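Local coordinates for alpha-L-rhamnosidase (Aspergillus terreus, PDB 6GSZ), which probably hydrolyses terminal non-reducing alpha-L-rhamnose residues in alpha-L-rhamnosides, at residues A147-T152 against Y157-N162; T152-Y157 against H292-P297; L229-V234 against S249-S254. All blocks are in the same frame, centred on the assembly; numbering follows the deposited sequence.

Contact 1 of 3, residues A147-T152 against Y157-N162; sequences ARLYIT and YEARIN. With CA (calcium ion), chain B.
I151 lies over the ring of Y157 in the core of a beta-sandwich, where strands 144-154 and 156-161, consecutive in the chain, face each other from opposite sheets. The domain belongs to the galactose-binding-like clan. The short strand axes pass 8.4 Å apart, with N-to-C directions 153° from each other, so the chain turns back almost antiparallel as it moves to the second sheet.

Start at CB of I151 and walk outward. The branch methyl CG2 settles by the phenol end of Y157, 3.8 Å from its CZ. The other branch, CG1, is anti to the backbone N (chi1 -179°), which carries it over the middle of the ring: it sits 4.0 Å from the Y157 ring centroid and only 10° off the normal, a CH-pi contact on one face. Beyond it the tip CD1 leans past CD2 of Y157 and ends 4.0 Å from CB of A159. L149 extends this apolar row by one more step, its CD2 meeting CB of A159 at 4.2 Å. Along the backbone, CA of T152 comes obliquely to CE1 of Y157 at 4.0 Å.

The Y157 hydroxyl does not stay bare in this greasy interior, because it is hydrogen-bonded to N185 OD1 and to Y187 OH. Both residues lie on strand 182-188, next to strand 144-154, so the tyrosine spans the sandwich and is fixed at its far end.

The CB of E158, between Y157 and A159, points away from strand 144-154, and the extended side chain carries the carboxylate to a calcium ion. Its OE2 forms a salt bridge with R165, while OE1 binds the calcium at 2.3 Å, alongside two waters and OG of S392.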
loop_
_atom_site.group_PDB
_atom_site.type_symbol
_atom_site.label_atom_id
_atom_site.label_comp_id
_atom_site.label_asym_id
_atom_site.label_seq_id
_atom_site.Cartn_x
_atom_site.Cartn_y
_atom_site.Cartn_z
ATOM N N ALA A 147 19.804 -6.945 23.409
ATOM C CA ALA A 147 20.381 -5.811 22.736
ATOM C C ALA A 147 19.431 -5.331 21.645
ATOM O O ALA A 147 18.709 -6.135 21.032
ATOM C CB ALA A 147 21.760 -6.143 22.190
ATOM N N ARG A 148 19.494 -4.017 21.404
ATOM C CA ARG A 148 18.684 -3.369 20.384
ATOM C C ARG A 148 19.540 -2.478 19.489
ATOM O O ARG A 148 20.483 -1.866 19.949
ATOM C CB ARG A 148 17.606 -2.478 21.013
ATOM C CG ARG A 148 16.619 -3.212 21.913
ATOM C CD ARG A 148 15.704 -4.147 21.139
ATOM N NE ARG A 148 14.769 -4.826 22.001
ATOM C CZ ARG A 148 14.922 -6.066 22.503
ATOM N NH1 ARG A 148 15.958 -6.829 22.180
ATOM N NH2 ARG A 148 13.968 -6.548 23.294
ATOM N N LEU A 149 19.180 -2.436 18.200
ATOM C CA LEU A 149 19.732 -1.449 17.268
ATOM C C LEU A 149 18.589 -0.551 16.819
ATOM O O LEU A 149 17.558 -1.073 16.334
ATOM C CB LEU A 149 20.373 -2.107 16.049
ATOM C CG LEU A 149 21.002 -1.119 15.072
ATOM C CD1 LEU A 149 22.211 -0.408 15.688
ATOM C CD2 LEU A 149 21.407 -1.823 13.799
ATOM N N TYR A 150 18.769 0.754 16.987
ATOM C CA TYR A 150 17.856 1.777 16.538
ATOM C C TYR A 150 18.547 2.535 15.414
ATOM O O TYR A 150 19.719 2.952 15.594
ATOM C CB TYR A 150 17.545 2.718 17.684
ATOM C CG TYR A 150 16.990 2.022 18.889
ATOM C CD1 TYR A 150 15.657 1.664 18.933
ATOM C CD2 TYR A 150 17.756 1.734 20.004
ATOM C CE1 TYR A 150 15.115 1.058 20.055
ATOM C CE2 TYR A 150 17.208 1.141 21.133
ATOM C CZ TYR A 150 15.870 0.792 21.161
ATOM O OH TYR A 150 15.384 0.214 22.319
ATOM N N ILE A 151 17.948 2.628 14.224
ATOM C CA ILE A 151 18.727 3.067 13.078
ATOM C C ILE A 151 17.844 3.692 12.018
ATOM O O ILE A 151 16.718 3.228 11.761
ATOM C CB ILE A 151 19.527 1.871 12.531
ATOM C CG1 ILE A 151 20.386 2.262 11.327
ATOM C CG2 ILE A 151 18.644 0.671 12.246
ATOM C CD1 ILE A 151 21.494 1.271 10.999
ATOM N N THR A 152 18.372 4.717 11.371
ATOM C CA THR A 152 17.810 5.249 10.165
ATOM C C THR A 152 18.916 5.863 9.320
ATOM O O THR A 152 20.077 5.887 9.702
ATOM C CB THR A 152 16.696 6.270 10.427
ATOM O OG1 THR A 152 15.965 6.476 9.219
ATOM C CG2 THR A 152 17.182 7.596 10.961
ATOM N N TYR A 157 19.502 2.344 4.202
ATOM C CA TYR A 157 20.590 1.659 4.872
ATOM C C TYR A 157 20.436 0.143 4.802
ATOM O O TYR A 157 19.326 -0.413 4.766
ATOM C CB TYR A 157 20.776 2.108 6.333
ATOM C CG TYR A 157 19.641 1.631 7.185
ATOM C CD1 TYR A 157 18.480 2.372 7.320
ATOM C CD2 TYR A 157 19.706 0.377 7.813
ATOM C CE1 TYR A 157 17.406 1.880 8.053
ATOM C CE2 TYR A 157 18.624 -0.132 8.516
ATOM C CZ TYR A 157 17.481 0.625 8.627
ATOM O OH TYR A 157 16.413 0.058 9.279
ATOM N N GLU A 158 21.571 -0.544 4.919
ATOM C CA GLU A 158 21.653 -1.968 5.184
ATOM C C GLU A 158 22.735 -2.161 6.238
ATOM O O GLU A 158 23.903 -1.826 5.973
ATOM C CB GLU A 158 22.020 -2.768 3.943
ATOM C CG GLU A 158 22.113 -4.248 4.158
ATOM C CD GLU A 158 22.192 -5.045 2.853
ATOM O OE1 GLU A 158 22.331 -4.430 1.765
ATOM O OE2 GLU A 158 22.077 -6.265 2.917
ATOM N N ALA A 159 22.397 -2.691 7.405
ATOM C CA ALA A 159 23.300 -2.876 8.524
ATOM C C ALA A 159 23.683 -4.341 8.711
ATOM O O ALA A 159 22.910 -5.258 8.444
ATOM C CB ALA A 159 22.708 -2.354 9.811
ATOM N N ARG A 160 24.936 -4.533 9.142
ATOM C CA ARG A 160 25.477 -5.858 9.461
ATOM C C ARG A 160 26.176 -5.761 10.820
ATOM O O ARG A 160 26.911 -4.792 11.088
ATOM C CB ARG A 160 26.492 -6.325 8.411
ATOM C CG ARG A 160 25.983 -6.304 6.976
ATOM C CD ARG A 160 26.911 -6.884 5.926
ATOM N NE ARG A 160 26.888 -8.339 6.044
ATOM C CZ ARG A 160 25.935 -9.139 5.550
ATOM N NH1 ARG A 160 24.921 -8.628 4.872
ATOM N NH2 ARG A 160 26.012 -10.451 5.736
ATOM N N ILE A 161 26.028 -6.787 11.658
ATOM C CA ILE A 161 26.750 -6.864 12.899
ATOM C C ILE A 161 27.528 -8.175 12.880
ATOM O O ILE A 161 26.938 -9.253 12.699
ATOM C CB ILE A 161 25.839 -6.793 14.124
ATOM C CG1 ILE A 161 25.270 -5.383 14.260
ATOM C CG2 ILE A 161 26.595 -7.202 15.390
ATOM C CD1 ILE A 161 24.148 -5.286 15.321
ATOM N N ASN A 162 28.867 -8.093 12.969
ATOM C CA ASN A 162 29.719 -9.285 12.844
ATOM C C ASN A 162 29.383 -10.095 11.574
ATOM O O ASN A 162 29.241 -11.324 11.629
ATOM C CB ASN A 162 29.643 -10.122 14.119
ATOM C CG ASN A 162 29.991 -9.335 15.365
ATOM O OD1 ASN A 162 30.988 -8.604 15.372
ATOM N ND2 ASN A 162 29.248 -9.490 16.451
HETATM CA CA CA B . 21.974 -5.380 -0.322
HETATM O O HOH W 1 23.901 -5.865 -0.023
HETATM O O HOH W 2 21.877 -7.208 -1.598
#

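Contact 2 of 3, residues T152-Y157 against H292-P297; sequences TALGLY and HELSFP
L154 meets F296 and L294 where the strand-to-strand connection of the sandwich domain is covered by L294, at the end of strand 291-294, and F296 just beyond it. The contact is small, burying 139 Å² in all, and entirely apolar. CD1 of L154 approaches the phenyl ring obliquely, 4.0 Å from CE1 of F296, and the two side chains run alongside each other, pointing opposite ways. The second methyl, CD2, makes a looser contact with CD1 of L294 at 4.4 Å. With chi1 at -178°, F296 swings its ring anti to its own backbone N and out to the leucine.

Backbone shape matters just after L154. G155, with phi 136° and psi -139°, takes backbone angles that favour glycine; it lies at the break between strand 144-154 and strand 156-161.

Polar bonds hold the surroundings: H182 NE2 is bonded to A153 O, and L154 pairs through its backbone with G228. The L154 side chain also touches H182 of strand 182-188 and Y209 of helix 207-210, while L294 and F296 both rest on V116 of strand 116-119, the antiparallel partner of strand 291-294.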
loop_
_atom_site.group_PDB
_atom_site.type_symbol
_atom_site.label_atom_id
_atom_site.label_comp_id
_atom_site.label_asym_id
_atom_site.label_seq_id
_atom_site.Cartn_x
_atom_site.Cartn_y
_atom_site.Cartn_z
ATOM N N THR A 152 18.372 4.717 11.371
ATOM C CA THR A 152 17.810 5.249 10.165
ATOM C C THR A 152 18.916 5.863 9.320
ATOM O O THR A 152 20.077 5.887 9.702
ATOM C CB THR A 152 16.696 6.270 10.427
ATOM O OG1 THR A 152 15.965 6.476 9.219
ATOM C CG2 THR A 152 17.182 7.596 10.961
ATOM N N ALA A 153 18.542 6.347 8.137
ATOM C CA ALA A 153 19.507 6.990 7.259
ATOM C C ALA A 153 18.896 8.219 6.619
ATOM O O ALA A 153 17.654 8.308 6.438
ATOM C CB ALA A 153 19.910 6.036 6.158
ATOM N N LEU A 154 19.776 9.139 6.250
ATOM C CA LEU A 154 19.451 10.181 5.301
ATOM C C LEU A 154 19.772 9.579 3.931
ATOM O O LEU A 154 20.898 9.724 3.405
ATOM C CB LEU A 154 20.244 11.440 5.620
ATOM C CG LEU A 154 19.717 12.310 6.752
ATOM C CD1 LEU A 154 19.598 11.564 8.060
ATOM C CD2 LEU A 154 20.601 13.553 6.861
ATOM N N GLY A 155 18.847 8.793 3.428
ATOM C CA GLY A 155 19.052 7.839 2.369
ATOM C C GLY A 155 18.374 6.555 2.713
ATOM O O GLY A 155 17.220 6.568 3.203
ATOM N N LEU A 156 19.027 5.436 2.420
ATOM C CA LEU A 156 18.563 4.080 2.748
ATOM C C LEU A 156 19.731 3.321 3.349
ATOM O O LEU A 156 20.897 3.632 2.987
ATOM C CB LEU A 156 18.073 3.384 1.486
ATOM C CG LEU A 156 16.877 4.045 0.779
ATOM C CD1 LEU A 156 16.603 3.380 -0.590
ATOM C CD2 LEU A 156 15.610 4.068 1.649
ATOM N N TYR A 157 19.502 2.344 4.202
ATOM C CA TYR A 157 20.590 1.659 4.872
ATOM C C TYR A 157 20.436 0.143 4.802
ATOM O O TYR A 157 19.326 -0.413 4.766
ATOM C CB TYR A 157 20.776 2.108 6.333
ATOM C CG TYR A 157 19.641 1.631 7.185
ATOM C CD1 TYR A 157 18.480 2.372 7.320
ATOM C CD2 TYR A 157 19.706 0.377 7.813
ATOM C CE1 TYR A 157 17.406 1.880 8.053
ATOM C CE2 TYR A 157 18.624 -0.132 8.516
ATOM C CZ TYR A 157 17.481 0.625 8.627
ATOM O OH TYR A 157 16.413 0.058 9.279
ATOM N N HIS A 292 32.059 12.733 10.238
ATOM C CA HIS A 292 31.716 13.997 10.923
ATOM C C HIS A 292 30.205 14.046 11.146
ATOM O O HIS A 292 29.500 13.281 10.493
ATOM C CB HIS A 292 32.266 15.199 10.132
ATOM C CG HIS A 292 31.732 15.310 8.751
ATOM N ND1 HIS A 292 32.434 14.875 7.651
ATOM C CD2 HIS A 292 30.575 15.837 8.279
ATOM C CE1 HIS A 292 31.726 15.101 6.562
ATOM N NE2 HIS A 292 30.582 15.693 6.919
ATOM N N GLU A 293 29.750 14.966 11.999
ATOM C CA GLU A 293 28.345 15.093 12.333
ATOM C C GLU A 293 27.618 15.964 11.301
ATOM O O GLU A 293 28.207 16.963 10.801
ATOM C CB GLU A 293 28.172 15.653 13.746
ATOM C CG GLU A 293 26.734 15.623 14.224
ATOM C CD GLU A 293 26.408 16.473 15.435
ATOM O OE1 GLU A 293 27.330 17.005 16.014
ATOM O OE2 GLU A 293 25.197 16.587 15.760
ATOM N N LEU A 294 26.369 15.630 11.003
ATOM C CA LEU A 294 25.446 16.446 10.185
ATOM C C LEU A 294 24.346 16.977 11.106
ATOM O O LEU A 294 23.711 16.181 11.794
ATOM C CB LEU A 294 24.794 15.540 9.133
ATOM C CG LEU A 294 25.692 15.062 8.023
ATOM C CD1 LEU A 294 24.855 14.467 6.893
ATOM C CD2 LEU A 294 26.552 16.184 7.518
ATOM N N SER A 295 24.097 18.290 11.065
ATOM C CA SER A 295 22.995 18.867 11.849
ATOM C C SER A 295 21.665 18.217 11.456
ATOM O O SER A 295 21.354 18.080 10.281
ATOM C CB SER A 295 22.958 20.345 11.641
ATOM O OG SER A 295 21.891 20.943 12.334
ATOM N N PHE A 296 20.895 17.793 12.469
ATOM C CA PHE A 296 19.629 17.063 12.196
ATOM C C PHE A 296 18.684 17.166 13.387
ATOM O O PHE A 296 19.079 16.856 14.514
ATOM C CB PHE A 296 19.918 15.586 11.925
ATOM C CG PHE A 296 18.680 14.805 11.596
ATOM C CD1 PHE A 296 18.237 14.769 10.291
ATOM C CD2 PHE A 296 18.007 14.074 12.560
ATOM C CE1 PHE A 296 17.134 14.031 9.938
ATOM C CE2 PHE A 296 16.892 13.344 12.206
ATOM C CZ PHE A 296 16.457 13.336 10.907
ATOM N N PRO A 297 17.420 17.593 13.176
ATOM C CA PRO A 297 16.476 17.663 14.290
ATOM C C PRO A 297 15.791 16.338 14.627
ATOM O O PRO A 297 14.932 15.865 13.849
ATOM C CB PRO A 297 15.478 18.723 13.818
ATOM C CG PRO A 297 15.520 18.678 12.327
ATOM C CD PRO A 297 16.872 18.140 11.927
#

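Contact 3 of 3, residues L229-V234 against S249-S254; sequences LLSLLV and SSWKSS
The indole NE1 of W251 is hydrogen-bonded to the carbonyl O of P246, at the end of strand 242-246, while the benzene end of the indole meets L229. The residues belong to the two facing sheets of the beta-sandwich: L229 lies on strand 228-237, the neighbour of 242-246, whereas W251 comes just before strand 252-254, at the border of the other sheet. The tryptophan therefore reaches across, bonding to one strand of the facing sheet and packing on the next.

Its first torsion (chi1 -69°) places CG opposite the carbonyl carbon, and the W251 and L229 side chains cross at about a right angle. The W251 carbonyl O accepts a hydrogen bond from T291 OG1, which ties down the W251 backbone. F134 and K136 of strand 132-140 touch the W251 side chain as well, and F134 also packs on L229, so the pair shares a wall of the core.

Only 95 Å² is buried between the segments, about half of it on W251. The tightest point is the leucine methyl CD2, which approaches the indole obliquely and lies 3.7 Å from W251 CZ3.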
loop_
_atom_site.group_PDB
_atom_site.type_symbol
_atom_site.label_atom_id
_atom_site.label_comp_id
_atom_site.label_asym_id
_atom_site.label_seq_id
_atom_site.Cartn_x
_atom_site.Cartn_y
_atom_site.Cartn_z
ATOM N N LEU A 229 23.984 8.670 8.335
ATOM C CA LEU A 229 23.588 7.502 9.144
ATOM C C LEU A 229 23.316 7.986 10.577
ATOM O O LEU A 229 24.106 8.718 11.162
ATOM C CB LEU A 229 24.763 6.515 9.192
ATOM C CG LEU A 229 24.602 5.334 10.145
ATOM C CD1 LEU A 229 23.442 4.447 9.736
ATOM C CD2 LEU A 229 25.883 4.560 10.273
ATOM N N LEU A 230 22.197 7.535 11.160
ATOM C CA LEU A 230 21.958 7.680 12.598
ATOM C C LEU A 230 21.765 6.277 13.169
ATOM O O LEU A 230 20.867 5.542 12.698
ATOM C CB LEU A 230 20.697 8.519 12.819
ATOM C CG LEU A 230 20.296 8.717 14.298
ATOM C CD1 LEU A 230 21.372 9.522 15.054
ATOM C CD2 LEU A 230 18.934 9.392 14.403
ATOM N N SER A 231 22.484 5.942 14.244
ATOM C CA SER A 231 22.482 4.576 14.784
ATOM C C SER A 231 22.708 4.643 16.299
ATOM O O SER A 231 23.595 5.358 16.733
ATOM C CB SER A 231 23.539 3.747 14.076
ATOM O OG SER A 231 23.563 2.384 14.494
ATOM N N LEU A 232 21.976 3.850 17.064
ATOM C CA LEU A 232 22.283 3.635 18.459
ATOM C C LEU A 232 22.115 2.146 18.753
ATOM O O LEU A 232 21.003 1.606 18.576
ATOM C CB LEU A 232 21.362 4.468 19.357
ATOM C CG LEU A 232 21.643 4.335 20.860
ATOM C CD1 LEU A 232 23.031 4.898 21.182
ATOM C CD2 LEU A 232 20.510 4.974 21.686
ATOM N N LEU A 233 23.174 1.507 19.239
ATOM C CA LEU A 233 23.145 0.147 19.750
ATOM C C LEU A 233 23.081 0.224 21.274
ATOM O O LEU A 233 23.868 0.924 21.892
ATOM C CB LEU A 233 24.397 -0.609 19.312
ATOM C CG LEU A 233 24.432 -2.074 19.738
ATOM C CD1 LEU A 233 23.505 -2.894 18.881
ATOM C CD2 LEU A 233 25.842 -2.622 19.654
ATOM N N VAL A 234 22.069 -0.421 21.865
ATOM C CA VAL A 234 21.886 -0.439 23.305
ATOM C C VAL A 234 21.982 -1.899 23.754
ATOM O O VAL A 234 21.148 -2.732 23.339
ATOM C CB VAL A 234 20.532 0.171 23.704
ATOM C CG1 VAL A 234 20.428 0.237 25.218
ATOM C CG2 VAL A 234 20.326 1.555 23.117
ATOM N N SER A 249 31.588 10.731 15.451
ATOM C CA SER A 249 32.774 11.036 14.642
ATOM C C SER A 249 33.909 10.043 14.893
ATOM O O SER A 249 35.019 10.192 14.335
ATOM C CB SER A 249 33.268 12.419 14.956
ATOM O OG SER A 249 34.023 12.400 16.161
ATOM N N SER A 250 33.712 9.046 15.775
ATOM C CA SER A 250 34.665 7.936 15.967
ATOM C C SER A 250 34.573 6.836 14.891
ATOM O O SER A 250 35.437 5.954 14.846
ATOM C CB SER A 250 34.610 7.316 17.347
ATOM O OG SER A 250 33.406 6.565 17.506
ATOM N N TRP A 251 33.510 6.850 14.076
ATOM C CA TRP A 251 33.361 5.863 13.033
ATOM C C TRP A 251 34.303 6.183 11.873
ATOM O O TRP A 251 34.756 7.311 11.730
ATOM C CB TRP A 251 31.884 5.826 12.612
ATOM C CG TRP A 251 30.895 5.283 13.592
ATOM C CD1 TRP A 251 30.755 5.591 14.919
ATOM C CD2 TRP A 251 29.885 4.332 13.270
ATOM N NE1 TRP A 251 29.689 4.920 15.447
ATOM C CE2 TRP A 251 29.163 4.126 14.462
ATOM C CE3 TRP A 251 29.541 3.598 12.122
ATOM C CZ2 TRP A 251 28.065 3.268 14.507
ATOM C CZ3 TRP A 251 28.442 2.761 12.180
ATOM C CH2 TRP A 251 27.758 2.567 13.377
ATOM N N LYS A 252 34.507 5.175 11.049
ATOM C CA LYS A 252 35.256 5.327 9.800
ATOM C C LYS A 252 34.363 5.009 8.614
ATOM O O LYS A 252 33.298 4.388 8.765
ATOM C CB LYS A 252 36.479 4.423 9.764
ATOM C CG LYS A 252 37.516 4.737 10.847
ATOM C CD LYS A 252 38.844 4.056 10.552
ATOM C CE LYS A 252 39.839 4.108 11.669
ATOM N NZ LYS A 252 41.102 3.547 11.150
ATOM N N SER A 253 34.746 5.471 7.437
ATOM C CA SER A 253 33.918 5.361 6.240
ATOM C C SER A 253 34.761 5.074 5.000
ATOM O O SER A 253 35.975 5.358 4.925
ATOM C CB SER A 253 33.110 6.638 6.022
ATOM O OG SER A 253 33.973 7.744 5.815
ATOM N N SER A 254 34.143 4.506 3.989
ATOM C CA SER A 254 34.805 4.193 2.697
ATOM C C SER A 254 33.739 3.924 1.653
ATOM O O SER A 254 32.655 3.430 1.985
ATOM C CB SER A 254 35.638 2.946 2.847
ATOM O OG SER A 254 36.285 2.600 1.648
#

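From the N terminus, strand 144-154 comes first. Contact 1 closes the connection into strand 156-161 and joins the two sheets of the sandwich. That strand-to-strand connection, 152-157, is half of contact 2, so contacts 1 and 2 cross and share T152 and Y157. Contact 2 closes after 134 more residues, when the chain returns at 292-297, and ties the connection to the two-stranded sheet of 116-119 and 291-294. Contact 3 opens and closes within this long excursion, again bridging the sheets. Strands 144-154 and 228-237 are neighbours, with probable hydrogen bonds L232 N to Y150 O (2.8 Å) and T152 N to L230 O (2.9 Å), so all three contacts draw on one sheet.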